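Local coordinates for RNA-directed RNA polymerase (Infectious pancreatic necrosis virus, PDB 3ZED), which probably copies the viral RNA genome as an RNA-dependent RNA polymerase, existing both free and covalently attached to the genomic RNA, at residues 50-55 and 170-175; 91-96 and 263-268; 367-372 and 526-531; 616-621 and 667-672. All coordinates share one frame; numbering follows the deposited sequence.

How the contacts relate
Starting from the N terminus, contact 1 joins helix 45-54 to helix 164-179 and closes a loop of 114 residues. Contact 2 opens inside that loop, at strand 92-98, and closes beyond it on helix 260-278, so the two loops cross; their centres lie about 35 Å apart. Contact 3 begins only after both have closed and ties helix 364-377 to helix 524-533. Contact 4 follows in series with the shortest loop, 45 residues, tying the end of helix 604-621 to a later loop. Contacts 1 and 2 fall within the palm region of the sequence and contact 4 within the thumb, while contact 3 joins one region to the other.

Contact 1. Residues 50-55 and 170-175; sequences QFLKDN and RLLAMK
Leu172 reaches from helix 164-179 with its forked end against Phe51 and Leu52 of helix 45-54 and Asn55 just beyond it, and the two methyls divide the work. Leu172 CD1 faces the Phe51 ring and the Asn55 amide: it lies 3.6 Å from Phe51 CZ, meeting the ring obliquely, and 3.7 Å from Asn55 CG. Leu172 CD2 turns to the other side, 3.8 Å from Asn55 CB and 4.2 Å from Leu52 CD2. The side chains of Asn55 and Leu172 cross at about a right angle.

Phe51 and Asn55 together form the notch that receives Leu172 CD1. Asn55 ND2 sits 3.7 Å above the plane of the Phe51 ring, over its centre, and donates to Phe51 O at 2.6 Å with an N-H...O angle of 160°. The acceptor lies close to the plane of the amide, so this bond fixes the amide's rotation and holds it over the ring. With CG of Asn55 opposite the carbonyl carbon (chi1 -73°), the side chain folds back to the carbonyl of Phe51, four residues earlier, while its CB still faces Leu172.

Around these side chains, Phe51 and Leu52 also touch Leu168, one turn earlier on the partner helix, and Leu52 rests on Leu464. The two segments bury 224 Å² between them. The arrangement is helix-helix packing of helix 45-54 on helix 164-179, with a branched leucine set among an aromatic ring, an amide and another leucine, and strand 462-465 of the mixed sheet alongside.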
loop_
_atom_site.group_PDB
_atom_site.type_symbol
_atom_site.label_atom_id
_atom_site.label_comp_id
_atom_site.label_asym_id
_atom_site.label_seq_id
_atom_site.Cartn_x
_atom_site.Cartn_y
_atom_site.Cartn_z
ATOM N N GLN B 50 7.313 29.022 -10.297
ATOM C CA GLN B 50 8.648 29.626 -10.364
ATOM C C GLN B 50 9.696 28.733 -9.679
ATOM O O GLN B 50 10.756 28.495 -10.271
ATOM C CB GLN B 50 8.624 31.020 -9.729
ATOM C CG GLN B 50 9.864 31.869 -9.975
ATOM C CD GLN B 50 9.834 33.094 -9.093
ATOM O OE1 GLN B 50 9.850 32.997 -7.851
ATOM N NE2 GLN B 50 9.736 34.277 -9.712
ATOM N N PHE B 51 9.398 28.246 -8.446
ATOM C CA PHE B 51 10.253 27.347 -7.662
ATOM C C PHE B 51 10.540 26.042 -8.431
ATOM O O PHE B 51 11.683 25.583 -8.451
ATOM C CB PHE B 51 9.584 27.038 -6.300
ATOM C CG PHE B 51 10.197 25.920 -5.482
ATOM C CD1 PHE B 51 11.231 26.179 -4.582
ATOM C CD2 PHE B 51 9.717 24.615 -5.580
ATOM C CE1 PHE B 51 11.774 25.150 -3.795
ATOM C CE2 PHE B 51 10.259 23.588 -4.794
ATOM C CZ PHE B 51 11.287 23.863 -3.908
ATOM N N LEU B 52 9.495 25.432 -9.038
ATOM C CA LEU B 52 9.650 24.184 -9.798
ATOM C C LEU B 52 10.450 24.432 -11.081
ATOM O O LEU B 52 11.287 23.605 -11.453
ATOM C CB LEU B 52 8.287 23.546 -10.109
ATOM C CG LEU B 52 7.486 23.055 -8.894
ATOM C CD1 LEU B 52 6.079 22.710 -9.288
ATOM C CD2 LEU B 52 8.142 21.866 -8.218
ATOM N N LYS B 53 10.232 25.595 -11.709
ATOM C CA LYS B 53 10.966 26.005 -12.909
ATOM C C LYS B 53 12.462 26.191 -12.564
ATOM O O LYS B 53 13.316 25.596 -13.232
ATOM C CB LYS B 53 10.360 27.278 -13.514
ATOM N N ASP B 54 12.761 26.923 -11.457
ATOM C CA ASP B 54 14.126 27.160 -10.963
ATOM C C ASP B 54 14.843 25.848 -10.624
ATOM O O ASP B 54 16.073 25.798 -10.632
ATOM C CB ASP B 54 14.108 28.059 -9.706
ATOM C CG ASP B 54 13.696 29.514 -9.895
ATOM O OD1 ASP B 54 13.534 29.948 -11.063
ATOM O OD2 ASP B 54 13.547 30.224 -8.874
ATOM N N ASN B 55 14.076 24.798 -10.303
ATOM C CA ASN B 55 14.625 23.499 -9.936
ATOM C C ASN B 55 14.493 22.467 -11.066
ATOM O O ASN B 55 14.790 21.286 -10.862
ATOM C CB ASN B 55 13.985 23.006 -8.644
ATOM C CG ASN B 55 14.500 23.776 -7.456
ATOM O OD1 ASN B 55 15.607 23.535 -6.965
ATOM N ND2 ASN B 55 13.741 24.761 -7.017
ATOM N N ARG B 170 9.291 17.770 -1.607
ATOM C CA ARG B 170 9.130 16.317 -1.678
ATOM C C ARG B 170 9.146 15.855 -3.138
ATOM O O ARG B 170 9.805 14.859 -3.455
ATOM C CB ARG B 170 7.835 15.872 -0.985
ATOM C CG ARG B 170 7.558 14.383 -1.052
ATOM C CD ARG B 170 8.551 13.573 -0.249
ATOM N NE ARG B 170 8.193 12.155 -0.230
ATOM C CZ ARG B 170 8.871 11.225 0.431
ATOM N NH1 ARG B 170 9.956 11.550 1.121
ATOM N NH2 ARG B 170 8.483 9.958 0.389
ATOM N N LEU B 171 8.460 16.599 -4.031
ATOM C CA LEU B 171 8.434 16.286 -5.463
ATOM C C LEU B 171 9.858 16.292 -6.055
ATOM O O LEU B 171 10.199 15.383 -6.823
ATOM C CB LEU B 171 7.522 17.253 -6.232
ATOM C CG LEU B 171 6.002 17.105 -6.040
ATOM C CD1 LEU B 171 5.272 18.158 -6.866
ATOM C CD2 LEU B 171 5.506 15.706 -6.442
ATOM N N LEU B 172 10.695 17.276 -5.657
ATOM C CA LEU B 172 12.097 17.377 -6.089
ATOM C C LEU B 172 12.896 16.139 -5.633
ATOM O O LEU B 172 13.657 15.588 -6.419
ATOM C CB LEU B 172 12.772 18.660 -5.540
ATOM C CG LEU B 172 12.141 20.021 -5.873
ATOM C CD1 LEU B 172 13.036 21.147 -5.388
ATOM C CD2 LEU B 172 11.857 20.183 -7.370
ATOM N N ALA B 173 12.713 15.713 -4.372
ATOM C CA ALA B 173 13.370 14.531 -3.801
ATOM C C ALA B 173 12.961 13.243 -4.584
ATOM O O ALA B 173 13.836 12.428 -4.906
ATOM C CB ALA B 173 13.022 14.396 -2.332
ATOM N N MET B 174 11.659 13.110 -4.954
ATOM C CA MET B 174 11.143 11.972 -5.748
ATOM C C MET B 174 11.803 11.955 -7.125
ATOM O O MET B 174 12.282 10.900 -7.540
ATOM C CB MET B 174 9.606 11.994 -5.882
ATOM C CG MET B 174 8.885 11.937 -4.547
ATOM S SD MET B 174 9.248 10.461 -3.487
ATOM C CE MET B 174 8.014 9.315 -4.093
ATOM N N LYS B 175 11.862 13.127 -7.814
ATOM C CA LYS B 175 12.519 13.266 -9.115
ATOM C C LYS B 175 14.007 12.889 -8.992
ATOM O O LYS B 175 14.536 12.231 -9.883
ATOM C CB LYS B 175 12.342 14.696 -9.666
ATOM C CG LYS B 175 13.090 14.944 -10.975
ATOM C CD LYS B 175 12.862 16.342 -11.518
ATOM C CE LYS B 175 13.649 16.600 -12.787
ATOM N NZ LYS B 175 15.036 17.033 -12.487
#

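Contact 2. Residues 91-96 and 263-268; sequences DTVSVP and ALVLAD
Val265 on helix 260-278 spreads its two methyls over two valines of strand 92-98, an alpha-on-beta packing in which the helix lies against an outermost strand of the three-stranded antiparallel sheet. Val93 and Val95 are two residues apart in the strand, so both direct their CB toward the helix and leave a shallow hollow between them. Val265 is the bump that straddles it: Val265 CG1 goes to Val95 CG1 at 3.8 Å and Val265 CG2 to Val93 CG2 at 4.1 Å. The side chains of Val95 and Val265 cross at about a right angle, whereas Val93 meets the same residue at a slant. In Val265, CG1 stands opposite the backbone N (chi1 169°) and CG2 opposite the carbonyl carbon, which aims one methyl at each valine.

The next bump along the helix is Leu266, whose CB starts off to one side but whose branch bends back to the proline at the corner of the chain. Ala76 of helix 73-76 touches both Val93 and Val265, extending the apolar patch. Polar ties flank it: Ser94 N bonds to Glu262 OE2, and Ser94 O to the hydroxyl of Tyr251. Tyr251 belongs to a predicted GTP-binding segment, and its side chain also touches Leu266. On the proline side, the closest approach is Pro96 CD to Leu266 CD2, 3.8 Å.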
loop_
_atom_site.group_PDB
_atom_site.type_symbol
_atom_site.label_atom_id
_atom_site.label_comp_id
_atom_site.label_asym_id
_atom_site.label_seq_id
_atom_site.Cartn_x
_atom_site.Cartn_y
_atom_site.Cartn_z
ATOM N N ASP B 91 -30.624 9.670 -8.491
ATOM C CA ASP B 91 -31.463 9.646 -9.700
ATOM C C ASP B 91 -30.788 10.380 -10.879
ATOM O O ASP B 91 -31.157 10.158 -12.035
ATOM C CB ASP B 91 -32.853 10.244 -9.412
ATOM C CG ASP B 91 -32.828 11.704 -9.009
ATOM O OD1 ASP B 91 -32.212 12.021 -7.964
ATOM O OD2 ASP B 91 -33.418 12.532 -9.741
ATOM N N THR B 92 -29.792 11.239 -10.577
ATOM C CA THR B 92 -29.023 11.985 -11.573
ATOM C C THR B 92 -27.535 11.697 -11.433
ATOM O O THR B 92 -27.050 11.429 -10.330
ATOM C CB THR B 92 -29.281 13.490 -11.481
ATOM O OG1 THR B 92 -28.997 13.946 -10.157
ATOM C CG2 THR B 92 -30.691 13.877 -11.905
ATOM N N VAL B 93 -26.813 11.777 -12.562
ATOM C CA VAL B 93 -25.371 11.544 -12.644
ATOM C C VAL B 93 -24.717 12.729 -13.402
ATOM O O VAL B 93 -25.204 13.122 -14.461
ATOM C CB VAL B 93 -25.059 10.139 -13.264
ATOM C CG1 VAL B 93 -25.457 10.023 -14.737
ATOM C CG2 VAL B 93 -23.611 9.737 -13.059
ATOM N N SER B 94 -23.662 13.332 -12.826
ATOM C CA SER B 94 -22.961 14.457 -13.452
ATOM C C SER B 94 -21.752 13.926 -14.224
ATOM O O SER B 94 -20.863 13.325 -13.633
ATOM C CB SER B 94 -22.562 15.499 -12.412
ATOM O OG SER B 94 -21.773 14.915 -11.388
ATOM N N VAL B 95 -21.752 14.082 -15.556
ATOM C CA VAL B 95 -20.693 13.530 -16.410
ATOM C C VAL B 95 -20.002 14.619 -17.270
ATOM O O VAL B 95 -20.669 15.551 -17.718
ATOM C CB VAL B 95 -21.214 12.365 -17.294
ATOM C CG1 VAL B 95 -21.623 11.164 -16.443
ATOM C CG2 VAL B 95 -22.365 12.803 -18.187
ATOM N N PRO B 96 -18.664 14.512 -17.499
ATOM C CA PRO B 96 -17.976 15.530 -18.318
ATOM C C PRO B 96 -18.287 15.344 -19.805
ATOM O O PRO B 96 -17.552 14.662 -20.517
ATOM C CB PRO B 96 -16.486 15.310 -17.995
ATOM C CG PRO B 96 -16.421 14.174 -16.999
ATOM C CD PRO B 96 -17.723 13.468 -17.043
ATOM N N ALA B 263 -18.536 7.202 -11.141
ATOM C CA ALA B 263 -17.393 6.288 -11.266
ATOM C C ALA B 263 -17.715 5.121 -12.192
ATOM O O ALA B 263 -16.941 4.852 -13.096
ATOM C CB ALA B 263 -16.992 5.773 -9.905
ATOM N N LEU B 264 -18.873 4.464 -11.997
ATOM C CA LEU B 264 -19.339 3.348 -12.820
ATOM C C LEU B 264 -19.504 3.788 -14.262
ATOM O O LEU B 264 -18.975 3.122 -15.142
ATOM C CB LEU B 264 -20.666 2.760 -12.286
ATOM C CG LEU B 264 -20.622 2.083 -10.917
ATOM C CD1 LEU B 264 -22.023 1.778 -10.419
ATOM C CD2 LEU B 264 -19.768 0.825 -10.941
ATOM N N VAL B 265 -20.167 4.941 -14.501
ATOM C CA VAL B 265 -20.377 5.494 -15.837
ATOM C C VAL B 265 -19.009 5.730 -16.511
ATOM O O VAL B 265 -18.807 5.264 -17.634
ATOM C CB VAL B 265 -21.269 6.782 -15.820
ATOM C CG1 VAL B 265 -21.259 7.499 -17.172
ATOM C CG2 VAL B 265 -22.701 6.466 -15.406
ATOM N N LEU B 266 -18.077 6.410 -15.820
ATOM C CA LEU B 266 -16.758 6.734 -16.370
ATOM C C LEU B 266 -15.886 5.494 -16.584
ATOM O O LEU B 266 -15.283 5.380 -17.656
ATOM C CB LEU B 266 -16.028 7.755 -15.481
ATOM C CG LEU B 266 -16.584 9.188 -15.468
ATOM C CD1 LEU B 266 -15.732 10.076 -14.599
ATOM C CD2 LEU B 266 -16.698 9.790 -16.909
ATOM N N ALA B 267 -15.824 4.569 -15.584
ATOM C CA ALA B 267 -15.043 3.327 -15.688
ATOM C C ALA B 267 -15.604 2.437 -16.799
ATOM O O ALA B 267 -14.815 1.928 -17.590
ATOM C CB ALA B 267 -15.013 2.581 -14.365
ATOM N N ASP B 268 -16.953 2.327 -16.917
ATOM C CA ASP B 268 -17.621 1.574 -17.983
ATOM C C ASP B 268 -17.242 2.100 -19.359
ATOM O O ASP B 268 -16.843 1.329 -20.232
ATOM C CB ASP B 268 -19.157 1.671 -17.857
ATOM C CG ASP B 268 -19.850 0.738 -16.887
ATOM O OD1 ASP B 268 -19.185 0.256 -15.937
ATOM O OD2 ASP B 268 -21.074 0.542 -17.036
#

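Contact 3. Residues 367-372 and 526-531; sequences RIMTII and ETIVEA
Three turns of the same sign (chi1 -68°, chi2 -59°, chi3 -62°) curl Met369 into a compact hook, and the hook delivers its terminal methyl to Ile528. The two side chains reach toward each other tip to tip: Met369 CE lies 3.8 Å from Ile528 CG1, 3.9 Å from Ile528 CD1 and 4.1 Å from Ile528 CG2. One methyl therefore sits against three carbons of the isoleucine, touching both of its branches. The sulfur stays behind, and the contact is made through carbon alone.

Each helix adjoins an outermost strand of the four-stranded antiparallel sheet in sequence: helix 364-377 leads into strand 382-386, and helix 524-533 follows strand 515-521. The pairing thus connects the two ends of that sheet's chain path, between the palm and thumb regions. Phe574 of strand 573-578 touches both Met369 and Ile528, while Leu558 of strand 556-560 lies on Met369 and Ile372.

Ile372, one turn after Met369, supplies the second touch. Ile372 slants past Ile528, with Ile372 CG2 3.9 Å from Ile528 CD1, so that Ile528 CD1 has Met369 CE and Ile372 CG2 against it.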
loop_
_atom_site.group_PDB
_atom_site.type_symbol
_atom_site.label_atom_id
_atom_site.label_comp_id
_atom_site.label_asym_id
_atom_site.label_seq_id
_atom_site.Cartn_x
_atom_site.Cartn_y
_atom_site.Cartn_z
ATOM N N ARG B 367 6.329 -17.048 15.782
ATOM C CA ARG B 367 6.586 -17.850 14.557
ATOM C C ARG B 367 7.823 -17.318 13.823
ATOM O O ARG B 367 8.678 -18.099 13.416
ATOM C CB ARG B 367 5.362 -17.861 13.618
ATOM C CG ARG B 367 4.205 -18.683 14.159
ATOM C CD ARG B 367 3.161 -18.919 13.091
ATOM N NE ARG B 367 2.176 -19.912 13.509
ATOM C CZ ARG B 367 1.478 -20.682 12.676
ATOM N NH1 ARG B 367 1.659 -20.585 11.366
ATOM N NH2 ARG B 367 0.604 -21.564 13.148
ATOM N N ILE B 368 7.942 -15.978 13.712
ATOM C CA ILE B 368 9.090 -15.291 13.102
ATOM C C ILE B 368 10.363 -15.599 13.908
ATOM O O ILE B 368 11.374 -15.984 13.317
ATOM C CB ILE B 368 8.827 -13.755 13.001
ATOM C CG1 ILE B 368 7.740 -13.425 11.964
ATOM C CG2 ILE B 368 10.138 -12.937 12.783
ATOM C CD1 ILE B 368 8.090 -13.626 10.537
ATOM N N MET B 369 10.297 -15.468 15.261
ATOM C CA MET B 369 11.449 -15.737 16.140
ATOM C C MET B 369 11.897 -17.205 16.061
ATOM O O MET B 369 13.101 -17.455 16.083
ATOM C CB MET B 369 11.165 -15.322 17.579
ATOM C CG MET B 369 11.046 -13.805 17.742
ATOM S SD MET B 369 12.526 -12.843 17.235
ATOM C CE MET B 369 13.761 -13.469 18.388
ATOM N N THR B 370 10.951 -18.156 15.879
ATOM C CA THR B 370 11.263 -19.578 15.683
ATOM C C THR B 370 12.040 -19.737 14.359
ATOM O O THR B 370 13.069 -20.398 14.339
ATOM C CB THR B 370 9.972 -20.432 15.723
ATOM O OG1 THR B 370 9.392 -20.307 17.019
ATOM C CG2 THR B 370 10.226 -21.915 15.447
ATOM N N ILE B 371 11.566 -19.092 13.277
ATOM C CA ILE B 371 12.212 -19.139 11.958
ATOM C C ILE B 371 13.632 -18.543 12.074
ATOM O O ILE B 371 14.577 -19.174 11.597
ATOM C CB ILE B 371 11.345 -18.457 10.855
ATOM C CG1 ILE B 371 10.099 -19.329 10.527
ATOM C CG2 ILE B 371 12.162 -18.211 9.575
ATOM C CD1 ILE B 371 8.880 -18.525 10.059
ATOM N N ILE B 372 13.785 -17.392 12.766
ATOM C CA ILE B 372 15.079 -16.726 12.975
ATOM C C ILE B 372 16.035 -17.625 13.786
ATOM O O ILE B 372 17.183 -17.816 13.374
ATOM C CB ILE B 372 14.905 -15.319 13.624
ATOM C CG1 ILE B 372 14.311 -14.309 12.596
ATOM C CG2 ILE B 372 16.230 -14.792 14.245
ATOM C CD1 ILE B 372 13.850 -12.936 13.216
ATOM N N GLU B 526 23.329 -13.716 20.523
ATOM C CA GLU B 526 23.598 -13.226 21.871
ATOM C C GLU B 526 22.442 -12.357 22.353
ATOM O O GLU B 526 21.987 -12.577 23.460
ATOM C CB GLU B 526 24.937 -12.445 21.924
ATOM C CG GLU B 526 26.186 -13.198 21.455
ATOM C CD GLU B 526 26.434 -13.361 19.961
ATOM O OE1 GLU B 526 25.586 -12.917 19.154
ATOM O OE2 GLU B 526 27.449 -13.997 19.596
ATOM N N THR B 527 21.946 -11.408 21.514
ATOM C CA THR B 527 20.802 -10.507 21.785
ATOM C C THR B 527 19.532 -11.310 22.103
ATOM O O THR B 527 18.825 -10.922 23.027
ATOM C CB THR B 527 20.554 -9.551 20.580
ATOM O OG1 THR B 527 21.768 -8.883 20.277
ATOM C CG2 THR B 527 19.445 -8.495 20.842
ATOM N N ILE B 528 19.242 -12.415 21.345
ATOM C CA ILE B 528 18.066 -13.280 21.576
ATOM C C ILE B 528 18.228 -13.994 22.934
ATOM O O ILE B 528 17.273 -14.026 23.715
ATOM C CB ILE B 528 17.820 -14.261 20.387
ATOM C CG1 ILE B 528 17.505 -13.445 19.102
ATOM C CG2 ILE B 528 16.671 -15.242 20.687
ATOM C CD1 ILE B 528 17.559 -14.216 17.824
ATOM N N VAL B 529 19.443 -14.494 23.238
ATOM C CA VAL B 529 19.755 -15.159 24.517
ATOM C C VAL B 529 19.547 -14.145 25.676
ATOM O O VAL B 529 18.926 -14.486 26.685
ATOM C CB VAL B 529 21.190 -15.777 24.511
ATOM C CG1 VAL B 529 21.631 -16.219 25.909
ATOM C CG2 VAL B 529 21.288 -16.938 23.530
ATOM N N GLU B 530 20.021 -12.904 25.493
ATOM C CA GLU B 530 19.885 -11.807 26.453
ATOM C C GLU B 530 18.400 -11.473 26.680
ATOM O O GLU B 530 17.995 -11.313 27.825
ATOM C CB GLU B 530 20.652 -10.557 25.962
ATOM C CG GLU B 530 20.806 -9.489 27.031
ATOM C CD GLU B 530 21.337 -8.135 26.595
ATOM O OE1 GLU B 530 21.848 -8.020 25.457
ATOM O OE2 GLU B 530 21.262 -7.189 27.413
ATOM N N ALA B 531 17.598 -11.398 25.595
ATOM C CA ALA B 531 16.159 -11.121 25.636
ATOM C C ALA B 531 15.422 -12.152 26.489
ATOM O O ALA B 531 14.570 -11.792 27.293
ATOM C CB ALA B 531 15.587 -11.096 24.226
#

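Contact 4. Residues 616-621 and 667-672; sequences IRLVGG and EGITLS
The last turn of helix 604-621, in the thumb region, meets a loop that runs between helices 650-654 and 677-683 and is extended at Ile669 and Thr670. Leu618 is the helical segment's sole contributor across this contact, and one methyl does the touching: Leu618 CD1 lies 3.7 Å from Leu671 CD2 and 3.8 Å from Ile669 CD1. Leu618 and Ile669 point at each other tip to tip, whereas Leu671 slants across the end of Leu618.

The loop can offer two partners because Ile669 and Thr670 are extended, which puts the side chains of Ile669 and Leu671 on the helix-facing side and Thr670 on the other. For Ile669, chi1 of 72° places CG1 between the backbone N and the carbonyl carbon, and together with a chi2 of 125°, away from the staggered values, it brings Ile669 CD1 to Leu618.

Several bonds keep the loop in place. Trp656 NE1 donates to Ile669 O, Arg639 NH2 bonds to Leu671 O, and Thr670 OG1 is tied to Asp654 OD1. Leu675 and Thr679 of helix 677-683 also touch Leu618, and Ile683 of that helix touches Ile669.

The helix widens into a pi-type turn at 617-621, which includes Leu618. Gly621 N bonds to Ile616 O at 3.0 Å, five residues back, and Gly620 N to Arg617 O at 3.2 Å; Gly620 has a phi of 156°, which its lack of a side chain permits. The arrangement is that of a helix closing in a pi-type turn, with a leucine of that turn docked on two alternate apolar residues of a locally extended loop.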
loop_
_atom_site.group_PDB
_atom_site.type_symbol
_atom_site.label_atom_id
_atom_site.label_comp_id
_atom_site.label_asym_id
_atom_site.label_seq_id
_atom_site.Cartn_x
_atom_site.Cartn_y
_atom_site.Cartn_z
ATOM N N ILE B 616 -2.460 2.731 23.104
ATOM C CA ILE B 616 -1.030 2.978 23.325
ATOM C C ILE B 616 -0.460 1.912 24.338
ATOM O O ILE B 616 0.661 1.420 24.153
ATOM C CB ILE B 616 -0.686 4.451 23.698
ATOM C CG1 ILE B 616 0.784 4.779 23.387
ATOM C CG2 ILE B 616 -1.027 4.824 25.138
ATOM C CD1 ILE B 616 1.118 5.038 21.881
ATOM N N ARG B 617 -1.274 1.502 25.323
ATOM C CA ARG B 617 -0.892 0.461 26.281
ATOM C C ARG B 617 -0.811 -0.902 25.577
ATOM O O ARG B 617 0.208 -1.574 25.699
ATOM C CB ARG B 617 -1.885 0.403 27.448
ATOM C CG ARG B 617 -1.872 1.634 28.345
ATOM C CD ARG B 617 -3.054 1.631 29.308
ATOM N NE ARG B 617 -2.869 0.625 30.349
ATOM C CZ ARG B 617 -3.832 0.162 31.140
ATOM N NH1 ARG B 617 -5.080 0.590 31.000
ATOM N NH2 ARG B 617 -3.558 -0.736 32.066
ATOM N N LEU B 618 -1.850 -1.266 24.799
ATOM C CA LEU B 618 -1.969 -2.533 24.070
ATOM C C LEU B 618 -0.821 -2.831 23.121
ATOM O O LEU B 618 -0.353 -3.973 23.060
ATOM C CB LEU B 618 -3.247 -2.541 23.224
ATOM C CG LEU B 618 -4.541 -2.945 23.847
ATOM C CD1 LEU B 618 -5.676 -2.574 22.934
ATOM C CD2 LEU B 618 -4.579 -4.418 24.073
ATOM N N VAL B 619 -0.432 -1.842 22.324
ATOM C CA VAL B 619 0.585 -2.030 21.296
ATOM C C VAL B 619 1.996 -2.126 21.868
ATOM O O VAL B 619 2.888 -2.540 21.138
ATOM C CB VAL B 619 0.499 -0.964 20.173
ATOM C CG1 VAL B 619 -0.806 -1.134 19.408
ATOM C CG2 VAL B 619 0.664 0.462 20.722
ATOM N N GLY B 620 2.191 -1.792 23.135
ATOM C CA GLY B 620 3.517 -1.922 23.734
ATOM C C GLY B 620 3.845 -1.060 24.926
ATOM O O GLY B 620 4.900 -1.240 25.544
ATOM N N GLY B 621 2.967 -0.114 25.232
ATOM C CA GLY B 621 3.151 0.797 26.362
ATOM C C GLY B 621 3.041 0.054 27.670
ATOM O O GLY B 621 3.675 0.445 28.663
ATOM N N GLU B 667 -8.544 -6.841 15.681
ATOM C CA GLU B 667 -9.890 -6.839 15.085
ATOM C C GLU B 667 -11.014 -7.405 15.978
ATOM O O GLU B 667 -12.135 -6.901 15.917
ATOM C CB GLU B 667 -9.889 -7.585 13.736
ATOM C CG GLU B 667 -8.743 -7.225 12.794
ATOM C CD GLU B 667 -8.786 -5.909 12.032
ATOM O OE1 GLU B 667 -9.533 -4.988 12.436
ATOM O OE2 GLU B 667 -8.040 -5.795 11.031
ATOM N N GLY B 668 -10.714 -8.430 16.771
ATOM C CA GLY B 668 -11.683 -9.099 17.629
ATOM C C GLY B 668 -11.581 -8.839 19.116
ATOM O O GLY B 668 -12.065 -9.645 19.913
ATOM N N ILE B 669 -10.971 -7.714 19.520
ATOM C CA ILE B 669 -10.886 -7.378 20.944
ATOM C C ILE B 669 -11.771 -6.160 21.237
ATOM O O ILE B 669 -12.011 -5.333 20.353
ATOM C CB ILE B 669 -9.439 -7.187 21.468
ATOM C CG1 ILE B 669 -8.795 -5.902 20.972
ATOM C CG2 ILE B 669 -8.559 -8.396 21.169
ATOM C CD1 ILE B 669 -8.308 -5.091 22.020
ATOM N N THR B 670 -12.271 -6.077 22.479
ATOM C CA THR B 670 -13.123 -4.987 22.928
ATOM C C THR B 670 -12.423 -4.210 24.053
ATOM O O THR B 670 -11.749 -4.809 24.894
ATOM C CB THR B 670 -14.526 -5.498 23.339
ATOM O OG1 THR B 670 -15.246 -4.415 23.924
ATOM C CG2 THR B 670 -14.481 -6.654 24.337
ATOM N N LEU B 671 -12.619 -2.880 24.077
ATOM C CA LEU B 671 -12.034 -2.004 25.087
ATOM C C LEU B 671 -13.092 -1.498 26.085
ATOM O O LEU B 671 -12.816 -0.556 26.833
ATOM C CB LEU B 671 -11.298 -0.819 24.420
ATOM C CG LEU B 671 -10.147 -1.144 23.453
ATOM C CD1 LEU B 671 -9.402 0.127 23.040
ATOM C CD2 LEU B 671 -9.180 -2.128 24.043
ATOM N N SER B 672 -14.288 -2.155 26.133
ATOM C CA SER B 672 -15.383 -1.790 27.047
ATOM C C SER B 672 -14.971 -2.013 28.504
ATOM O O SER B 672 -15.353 -1.229 29.381
ATOM C CB SER B 672 -16.657 -2.557 26.719
ATOM O OG SER B 672 -16.465 -3.957 26.810
#